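Local structure of secreted protein (Streptomyces lividans TK24, 5LXZ) at residues A[347-355]-A[367-378]; A[406-414]-A[458-466]. The protein is a copper metalloradical protein of the galactose oxidase-like AA5 family and probably acts as a copper-dependent oxidase. The protein carries 1 engineered substitution. One frame throughout, in Å; residues are numbered along the deposited sequence.

Interaction 1 of 2, residues A[347-355]-A[367-378]; sequences NMLETANTV and VIGGGGVGESKL. With EDO (1,2-ethanediol), chain J.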
loop_
_atom_site.group_PDB
_atom_site.type_symbol
_atom_site.label_atom_id
_atom_site.label_comp_id
_atom_site.label_asym_id
_atom_site.label_seq_id
_atom_site.Cartn_x
_atom_site.Cartn_y
_atom_site.Cartn_z
ATOM N N ASN A 347 -0.967 -5.289 -17.658
ATOM C CA ASN A 347 -2.370 -5.351 -17.377
ATOM C C ASN A 347 -2.731 -6.009 -16.045
ATOM O O ASN A 347 -3.907 -6.204 -15.747
ATOM C CB ASN A 347 -3.082 -6.063 -18.540
ATOM C CG ASN A 347 -2.611 -7.502 -18.747
ATOM O OD1 ASN A 347 -1.500 -7.882 -18.418
ATOM N ND2 ASN A 347 -3.508 -8.312 -19.304
ATOM N N MET A 348 -1.702 -6.358 -15.253
ATOM C CA MET A 348 -1.856 -7.061 -13.957
ATOM C C MET A 348 -0.977 -6.395 -12.933
ATOM O O MET A 348 -0.164 -7.068 -12.291
ATOM C CB MET A 348 -1.525 -8.538 -14.065
ATOM C CG MET A 348 -2.314 -9.204 -15.161
ATOM S SD MET A 348 -1.984 -10.992 -15.123
ATOM C CE MET A 348 -2.175 -11.437 -16.834
ATOM N N LEU A 349 -1.126 -5.069 -12.799
ATOM C CA LEU A 349 -0.352 -4.325 -11.811
ATOM C C LEU A 349 -1.162 -3.941 -10.588
ATOM O O LEU A 349 -0.560 -3.621 -9.544
ATOM C CB LEU A 349 0.208 -3.074 -12.467
ATOM C CG LEU A 349 1.337 -3.350 -13.461
ATOM C CD1 LEU A 349 1.684 -2.065 -14.236
ATOM C CD2 LEU A 349 2.554 -3.854 -12.700
ATOM N N GLU A 350 -2.486 -4.006 -10.636
ATOM C CA GLU A 350 -3.260 -3.786 -9.426
ATOM C C GLU A 350 -2.995 -4.890 -8.435
ATOM O O GLU A 350 -2.998 -6.073 -8.788
ATOM C CB GLU A 350 -4.758 -3.741 -9.737
ATOM C CG GLU A 350 -5.153 -2.458 -10.488
ATOM C CD GLU A 350 -6.654 -2.195 -10.579
ATOM O OE1 GLU A 350 -7.455 -2.881 -9.884
ATOM O OE2 GLU A 350 -7.030 -1.264 -11.344
ATOM N N THR A 351 -2.765 -4.541 -7.170
ATOM C CA THR A 351 -2.545 -5.522 -6.095
ATOM C C THR A 351 -1.187 -6.241 -6.190
ATOM O O THR A 351 -0.979 -7.245 -5.511
ATOM C CB THR A 351 -3.740 -6.489 -5.881
ATOM O OG1 THR A 351 -3.738 -7.573 -6.844
ATOM C CG2 THR A 351 -5.039 -5.753 -5.928
ATOM N N ALA A 352 -0.269 -5.750 -7.013
ATOM C CA ALA A 352 1.099 -6.203 -7.030
ATOM C C ALA A 352 1.883 -5.582 -5.881
ATOM O O ALA A 352 1.530 -4.490 -5.414
ATOM C CB ALA A 352 1.741 -5.814 -8.333
ATOM N N ASN A 353 2.943 -6.233 -5.444
ATOM C CA ASN A 353 3.833 -5.640 -4.478
ATOM C C ASN A 353 5.021 -5.052 -5.209
ATOM O O ASN A 353 5.342 -5.445 -6.351
ATOM C CB ASN A 353 4.201 -6.655 -3.379
ATOM C CG ASN A 353 4.424 -6.000 -2.043
ATOM O OD1 ASN A 353 5.066 -4.929 -1.989
ATOM N ND2 ASN A 353 3.891 -6.541 -0.990
ATOM N N THR A 354 5.725 -4.132 -4.545
ATOM C CA THR A 354 6.908 -3.491 -5.069
ATOM C C THR A 354 7.927 -3.425 -3.952
ATOM O O THR A 354 7.567 -3.014 -2.839
ATOM C CB THR A 354 6.641 -2.049 -5.499
ATOM O OG1 THR A 354 5.501 -1.996 -6.366
ATOM C CG2 THR A 354 7.841 -1.470 -6.197
ATOM N N VAL A 355 9.169 -3.751 -4.273
ATOM C CA VAL A 355 10.282 -3.670 -3.319
ATOM C C VAL A 355 11.458 -3.019 -3.977
ATOM O O VAL A 355 11.808 -3.378 -5.116
ATOM C CB VAL A 355 10.692 -5.095 -2.836
ATOM C CG1 VAL A 355 11.860 -5.044 -1.901
ATOM C CG2 VAL A 355 9.540 -5.757 -2.105
ATOM N N VAL A 367 8.702 -5.620 -8.992
ATOM C CA VAL A 367 7.258 -5.677 -8.947
ATOM C C VAL A 367 6.834 -7.159 -9.011
ATOM O O VAL A 367 7.376 -7.905 -9.826
ATOM C CB VAL A 367 6.650 -4.864 -10.088
ATOM C CG1 VAL A 367 5.177 -5.069 -10.142
ATOM C CG2 VAL A 367 6.978 -3.383 -9.963
ATOM N N ILE A 368 5.984 -7.545 -8.094
ATOM C CA ILE A 368 5.697 -8.938 -7.838
ATOM C C ILE A 368 4.202 -9.190 -7.952
ATOM O O ILE A 368 3.411 -8.592 -7.239
ATOM C CB ILE A 368 6.133 -9.333 -6.397
ATOM C CG1 ILE A 368 7.559 -8.937 -6.124
ATOM C CG2 ILE A 368 5.924 -10.818 -6.142
ATOM C CD1 ILE A 368 7.950 -8.912 -4.675
ATOM N N GLY A 369 3.812 -10.121 -8.807
ATOM C CA GLY A 369 2.454 -10.566 -8.900
ATOM C C GLY A 369 1.518 -9.463 -9.398
ATOM O O GLY A 369 1.940 -8.622 -10.192
ATOM N N GLY A 370 0.293 -9.466 -8.882
ATOM C CA GLY A 370 -0.733 -8.562 -9.322
ATOM C C GLY A 370 -1.869 -9.245 -10.026
ATOM O O GLY A 370 -1.840 -10.441 -10.289
ATOM N N GLY A 371 -2.906 -8.476 -10.255
ATOM C CA GLY A 371 -4.060 -8.948 -10.973
ATOM C C GLY A 371 -4.648 -7.934 -11.904
ATOM O O GLY A 371 -4.251 -6.774 -11.952
ATOM N N GLY A 372 -5.612 -8.389 -12.705
ATOM C CA GLY A 372 -6.233 -7.500 -13.649
ATOM C C GLY A 372 -7.064 -6.438 -12.972
ATOM O O GLY A 372 -7.399 -6.533 -11.788
ATOM N N VAL A 373 -7.413 -5.422 -13.724
ATOM C CA VAL A 373 -8.095 -4.291 -13.139
ATOM C C VAL A 373 -9.428 -4.728 -12.470
ATOM O O VAL A 373 -10.153 -5.612 -12.964
ATOM C CB VAL A 373 -8.354 -3.161 -14.154
ATOM C CG1 VAL A 373 -7.045 -2.536 -14.587
ATOM C CG2 VAL A 373 -9.191 -3.644 -15.335
ATOM N N GLY A 374 -9.748 -4.078 -11.357
ATOM C CA GLY A 374 -10.988 -4.342 -10.646
ATOM C C GLY A 374 -11.088 -5.769 -10.199
ATOM O O GLY A 374 -10.162 -6.271 -9.555
ATOM N N GLU A 375 -12.182 -6.431 -10.559
ATOM C CA GLU A 375 -12.484 -7.773 -10.071
ATOM C C GLU A 375 -12.084 -8.842 -11.052
ATOM O O GLU A 375 -12.597 -9.980 -11.010
ATOM C CB GLU A 375 -13.967 -7.862 -9.664
ATOM C CG GLU A 375 -14.287 -6.880 -8.580
ATOM C CD GLU A 375 -15.758 -6.731 -8.214
ATOM O OE1 GLU A 375 -16.561 -7.579 -8.650
ATOM O OE2 GLU A 375 -16.051 -5.692 -7.588
ATOM N N SER A 376 -11.160 -8.508 -11.927
ATOM C CA SER A 376 -10.671 -9.422 -12.931
ATOM C C SER A 376 -10.185 -10.733 -12.362
ATOM O O SER A 376 -9.596 -10.800 -11.251
ATOM C CB SER A 376 -9.507 -8.769 -13.638
ATOM O OG SER A 376 -8.862 -9.582 -14.600
ATOM N N LYS A 377 -10.382 -11.795 -13.153
ATOM C CA LYS A 377 -9.786 -13.101 -12.851
ATOM C C LYS A 377 -8.335 -13.230 -13.226
ATOM O O LYS A 377 -7.697 -14.240 -12.910
ATOM C CB LYS A 377 -10.582 -14.230 -13.544
ATOM C CG LYS A 377 -11.961 -14.364 -13.019
ATOM C CD LYS A 377 -12.564 -15.730 -13.320
ATOM C CE LYS A 377 -13.715 -15.988 -12.378
ATOM N NZ LYS A 377 -13.247 -16.078 -10.973
ATOM N N LEU A 378 -7.779 -12.279 -13.957
ATOM C CA LEU A 378 -6.384 -12.362 -14.324
ATOM C C LEU A 378 -5.493 -12.188 -13.082
ATOM O O LEU A 378 -5.759 -11.335 -12.258
ATOM C CB LEU A 378 -6.028 -11.263 -15.322
ATOM C CG LEU A 378 -6.735 -11.224 -16.675
ATOM C CD1 LEU A 378 -6.286 -9.966 -17.428
ATOM C CD2 LEU A 378 -6.353 -12.489 -17.430
HETATM C C1 EDO J . -16.768 -10.086 -7.103
HETATM O O1 EDO J . -16.294 -9.928 -8.455
HETATM C C2 EDO J . -17.611 -11.361 -7.122
HETATM O O2 EDO J . -16.733 -12.445 -7.237
HETATM O O HOH W 1 -6.380 -5.542 -16.512
HETATM O O HOH W 2 -4.049 -4.304 -13.178
HETATM O O HOH W 3 -7.777 -5.334 -8.711
#
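Glu350 reaches from the 347-355 segment to the turn at Val373 and Gly374. Glu350 CB passes 3.8 Å from Gly371 O. CG lies anti to its own carbonyl carbon (chi1 -71°), and the extended chain beyond it brings the carboxylate to the turn. Glu350 CD sits 3.6 Å from Val373 CA. Glu350 OE1 takes a hydrogen bond from Gly374 N at 3.0 Å, and this donor comes from above the carboxylate plane, 45° out of it. Water 3 lies between Glu350 OE1 and Gly374 O and can bond to both, though its protons are shared among several acceptors. Glu350 OE2 rests 3.5 Å from Val373 CG1 and forms a salt bridge with Arg325. A glutamine here would probably cost the salt bridge to Arg325 and leave that charge without its mate.

The backbone supports the same join. Gly371 N donates to Glu350 O at 2.8 Å, and Thr351 OG1 grips the same oxygen. Water 2 links Glu350 N to Gly371 O. A side chain on Gly370 would collide with Met348 O, so this position needs glycine. Met348 SD packs at 4.1 Å on Leu378 CB.

Further along, Asn353 and Ile368 exchange two backbone hydrogen bonds as an antiparallel pair. Val367 CG1 meets Leu349 CD2 at 3.9 Å beside them. This is the first beta hairpin of a four-stranded antiparallel propeller blade, with the loops at its open end bound together.

Interaction 2 of 2, residues A[406-414]-A[458-466]; sequences RYPQASILP and RNYHSGSIL. With CU (copper (II) ion), chain B.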
loop_
_atom_site.group_PDB
_atom_site.type_symbol
_atom_site.label_atom_id
_atom_site.label_comp_id
_atom_site.label_asym_id
_atom_site.label_seq_id
_atom_site.Cartn_x
_atom_site.Cartn_y
_atom_site.Cartn_z
ATOM N N ARG A 406 -2.234 -12.375 -6.715
ATOM C CA ARG A 406 -2.572 -11.056 -6.186
ATOM C C ARG A 406 -2.109 -10.937 -4.737
ATOM O O ARG A 406 -2.108 -11.905 -3.984
ATOM C CB ARG A 406 -4.077 -10.820 -6.180
ATOM C CG ARG A 406 -4.749 -10.664 -7.519
ATOM C CD ARG A 406 -6.205 -10.490 -7.290
ATOM N NE ARG A 406 -6.950 -10.144 -8.485
ATOM C CZ ARG A 406 -7.119 -8.904 -8.960
ATOM N NH1 ARG A 406 -6.488 -7.852 -8.416
ATOM N NH2 ARG A 406 -7.901 -8.689 -9.996
ATOM N N TYR A 407 -1.810 -9.706 -4.304
ATOM C CA TYR A 407 -1.576 -9.411 -2.894
ATOM C C TYR A 407 -0.349 -10.076 -2.245
ATOM O O TYR A 407 -0.368 -10.278 -1.045
ATOM C CB TYR A 407 -2.789 -9.698 -1.990
ATOM C CG TYR A 407 -4.133 -9.445 -2.589
ATOM C CD1 TYR A 407 -4.657 -8.154 -2.720
ATOM C CD2 TYR A 407 -4.929 -10.503 -2.953
ATOM C CE1 TYR A 407 -5.917 -7.938 -3.260
ATOM C CE2 TYR A 407 -6.179 -10.265 -3.498
ATOM C CZ TYR A 407 -6.682 -8.989 -3.600
ATOM O OH TYR A 407 -7.963 -8.800 -4.137
ATOM N N PRO A 408 0.699 -10.447 -2.988
ATOM C CA PRO A 408 1.807 -11.091 -2.265
ATOM C C PRO A 408 2.401 -10.144 -1.255
ATOM O O PRO A 408 2.555 -8.920 -1.526
ATOM C CB PRO A 408 2.840 -11.379 -3.366
ATOM C CG PRO A 408 2.554 -10.311 -4.380
ATOM C CD PRO A 408 1.057 -10.108 -4.367
ATOM N N GLN A 409 2.693 -10.684 -0.068
ATOM C CA GLN A 409 3.484 -9.942 0.930
ATOM C C GLN A 409 4.946 -10.004 0.531
ATOM O O GLN A 409 5.398 -11.005 -0.035
ATOM C CB GLN A 409 3.283 -10.531 2.312
ATOM C CG GLN A 409 1.878 -10.380 2.880
ATOM C CD GLN A 409 0.956 -11.569 2.613
ATOM O OE1 GLN A 409 1.167 -12.654 3.165
ATOM N NE2 GLN A 409 -0.056 -11.388 1.786
ATOM N N ALA A 410 5.721 -8.946 0.790
ATOM C CA ALA A 410 7.105 -8.877 0.416
ATOM C C ALA A 410 7.883 -8.024 1.367
ATOM O O ALA A 410 7.584 -6.828 1.498
ATOM C CB ALA A 410 7.289 -8.440 -1.013
ATOM N N SER A 411 8.815 -8.628 2.096
ATOM C CA SER A 411 9.577 -7.936 3.130
ATOM C C SER A 411 11.059 -8.183 2.925
ATOM O O SER A 411 11.477 -9.330 2.759
ATOM C CB SER A 411 9.176 -8.450 4.516
ATOM O OG SER A 411 7.984 -7.797 5.004
ATOM N N ILE A 412 11.856 -7.128 2.941
ATOM C CA ILE A 412 13.310 -7.224 2.885
ATOM C C ILE A 412 13.839 -7.788 4.200
ATOM O O ILE A 412 13.388 -7.395 5.282
ATOM C CB ILE A 412 13.924 -5.846 2.672
ATOM C CG1 ILE A 412 13.456 -5.241 1.331
ATOM C CG2 ILE A 412 15.433 -5.912 2.732
ATOM C CD1 ILE A 412 13.816 -3.772 1.237
ATOM N N LEU A 413 14.755 -8.755 4.124
ATOM C CA LEU A 413 15.417 -9.309 5.302
ATOM C C LEU A 413 16.856 -8.810 5.401
ATOM O O LEU A 413 17.443 -8.399 4.397
ATOM C CB LEU A 413 15.450 -10.849 5.211
ATOM C CG LEU A 413 14.197 -11.575 5.736
ATOM C CD1 LEU A 413 12.884 -11.051 5.283
ATOM C CD2 LEU A 413 14.313 -13.081 5.467
ATOM N N PRO A 414 17.445 -8.909 6.599
ATOM C CA PRO A 414 18.786 -8.354 6.815
ATOM C C PRO A 414 19.965 -9.044 6.152
ATOM O O PRO A 414 21.072 -8.481 6.151
ATOM C CB PRO A 414 18.925 -8.332 8.333
ATOM C CG PRO A 414 17.982 -9.321 8.810
ATOM C CD PRO A 414 16.823 -9.325 7.860
ATOM N N ARG A 458 -3.458 -15.245 3.263
ATOM C CA ARG A 458 -3.443 -13.763 3.293
ATOM C C ARG A 458 -3.671 -13.207 1.890
ATOM O O ARG A 458 -2.831 -13.394 1.022
ATOM C CB ARG A 458 -2.124 -13.252 3.904
ATOM C CG ARG A 458 -2.167 -13.190 5.457
ATOM C CD ARG A 458 -0.894 -12.695 6.070
ATOM N NE ARG A 458 0.126 -13.703 5.956
ATOM C CZ ARG A 458 0.277 -14.710 6.807
ATOM N NH1 ARG A 458 1.264 -15.550 6.598
ATOM N NH2 ARG A 458 -0.549 -14.877 7.847
ATOM N N ASN A 459 -4.811 -12.548 1.668
ATOM C CA ASN A 459 -5.139 -11.947 0.375
ATOM C C ASN A 459 -5.275 -10.445 0.575
ATOM O O ASN A 459 -4.319 -9.837 1.073
ATOM C CB ASN A 459 -6.253 -12.702 -0.405
ATOM C CG ASN A 459 -7.624 -12.699 0.270
ATOM O OD1 ASN A 459 -8.371 -11.714 0.225
ATOM N ND2 ASN A 459 -7.985 -13.840 0.883
ATOM N N TYR A 460 -6.391 -9.862 0.182
ATOM C CA TYR A 460 -6.683 -8.424 0.373
ATOM C C TYR A 460 -6.554 -8.026 1.815
ATOM O O TYR A 460 -6.859 -8.804 2.717
ATOM C CB TYR A 460 -8.131 -8.231 -0.085
ATOM C CG TYR A 460 -8.676 -6.859 -0.140
ATOM C CD1 TYR A 460 -7.989 -5.884 -0.820
ATOM C CD2 TYR A 460 -9.911 -6.579 0.402
ATOM C CE1 TYR A 460 -8.528 -4.618 -0.944
ATOM C CE2 TYR A 460 -10.456 -5.291 0.294
ATOM C CZ TYR A 460 -9.733 -4.350 -0.375
ATOM O OH TYR A 460 -10.257 -3.072 -0.496
ATOM N N HIS A 461 -6.048 -6.809 2.063
ATOM C CA HIS A 461 -5.959 -6.273 3.421
ATOM C C HIS A 461 -5.045 -7.086 4.314
ATOM O O HIS A 461 -5.394 -7.322 5.480
ATOM C CB HIS A 461 -7.338 -6.127 4.050
ATOM C CG HIS A 461 -8.153 -5.008 3.483
ATOM N ND1 HIS A 461 -9.511 -4.910 3.676
ATOM C CD2 HIS A 461 -7.790 -3.907 2.780
ATOM C CE1 HIS A 461 -9.962 -3.819 3.097
ATOM N NE2 HIS A 461 -8.942 -3.188 2.558
ATOM N N SER A 462 -3.875 -7.437 3.791
ATOM C CA SER A 462 -2.828 -8.142 4.524
ATOM C C SER A 462 -1.558 -7.341 4.516
ATOM O O SER A 462 -1.484 -6.217 3.928
ATOM C CB SER A 462 -2.562 -9.516 3.901
ATOM O OG SER A 462 -3.736 -10.268 3.794
ATOM N N GLY A 463 -0.529 -7.863 5.202
ATOM C CA GLY A 463 0.771 -7.258 5.091
ATOM C C GLY A 463 1.793 -7.984 5.920
ATOM O O GLY A 463 1.466 -8.992 6.547
ATOM N N SER A 464 3.022 -7.467 5.917
ATOM C CA SER A 464 4.121 -8.090 6.634
ATOM C C SER A 464 5.106 -7.046 7.086
ATOM O O SER A 464 5.300 -6.012 6.415
ATOM C CB SER A 464 4.797 -9.181 5.823
ATOM O OG SER A 464 5.441 -8.680 4.671
ATOM N N ILE A 465 5.716 -7.308 8.239
ATOM C CA ILE A 465 6.633 -6.383 8.898
ATOM C C ILE A 465 7.848 -7.151 9.428
ATOM O O ILE A 465 7.685 -8.074 10.244
ATOM C CB ILE A 465 5.925 -5.755 10.143
ATOM C CG1 ILE A 465 4.581 -5.105 9.762
ATOM C CG2 ILE A 465 6.842 -4.812 10.907
ATOM C CD1 ILE A 465 4.766 -3.855 8.968
ATOM N N LEU A 466 9.038 -6.720 9.029
ATOM C CA LEU A 466 10.279 -7.202 9.651
ATOM C C LEU A 466 10.421 -6.629 11.053
ATOM O O LEU A 466 10.246 -5.434 11.263
ATOM C CB LEU A 466 11.480 -6.777 8.829
ATOM C CG LEU A 466 12.884 -7.086 9.369
ATOM C CD1 LEU A 466 13.125 -8.595 9.464
ATOM C CD2 LEU A 466 13.979 -6.394 8.555
HETATM CU CU CU B . -8.922 -1.507 1.427
HETATM O O HOH W 4 1.893 -15.175 3.841
HETATM O O HOH W 5 4.404 -7.050 2.667
HETATM O O HOH W 6 9.047 -5.610 6.335
HETATM O O HOH W 7 -11.087 -1.216 1.361
#
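Tyr407 and Gln409 face Tyr460 and Arg458 where two neighbouring blades of the beta-propeller meet. Strands 409-412 and 462-466 are the innermost strands of their blades; strand 14-18, from the N-terminal end, closes the blade of 462-466. The two run nearly parallel, 12° apart, with axes 6.2 Å from each other. No backbone hydrogen bond joins them, so side chains and water make the contact.

Aromatic packing fills the copper end. The peptide between Asn459 and Tyr460 lies over one face of the Tyr407 ring, with Tyr460 N over the ring centre, 3.4 Å above the Tyr407 plane. Arg406 CB lies against the opposite face, toward its rim. Tyr460 CB makes a CH-pi contact with the same ring.

His461 NE2 binds the copper ion at 2.0 Å. Tyr248, Tyr460 and His548 belong to the same site, but Tyr460 OH stands farther from the copper ion, at 2.8 Å. Water 7 is a further ligand.

Apolar contact closes the other end, where Pro414 CD meets Leu466 CD1.

Polar contacts take the middle. The Gln409 chain bends at chi2 (93°), which carries its amide across Arg458. In the Arg458 conformer described, one of two and so less certain, NE donates to Gln409 OE1, and water 4 bridges that oxygen to NH1. Glu497 forms a salt bridge with Arg458 NH2. Ser411 OG and Ser464 OG share a 2.7 Å hydrogen bond in which either can donate, and water 6 links Ser411 OG to Leu466 N.

Interaction 1 works within one propeller blade, and interaction 2 works between two blades. Both are largely buried, but interaction 1 has exposed residues at Asn347 and Leu378, while no touching residue of interaction 2 is exposed. Interaction 1 relies on backbone bonds and one carboxylate. Interaction 2 relies on side-chain packing, hydroxyls and water. They do not hold the same pair of strands, yet they touch directly, so three successive blades are joined in series. Asn353 ND2 probably donates to Pro408 O, and Arg406 NH2 to Gly372 O. Only interaction 2 includes a copper ligand; the Thr351 side chain of interaction 1 lies about 9 Å from a copper ion.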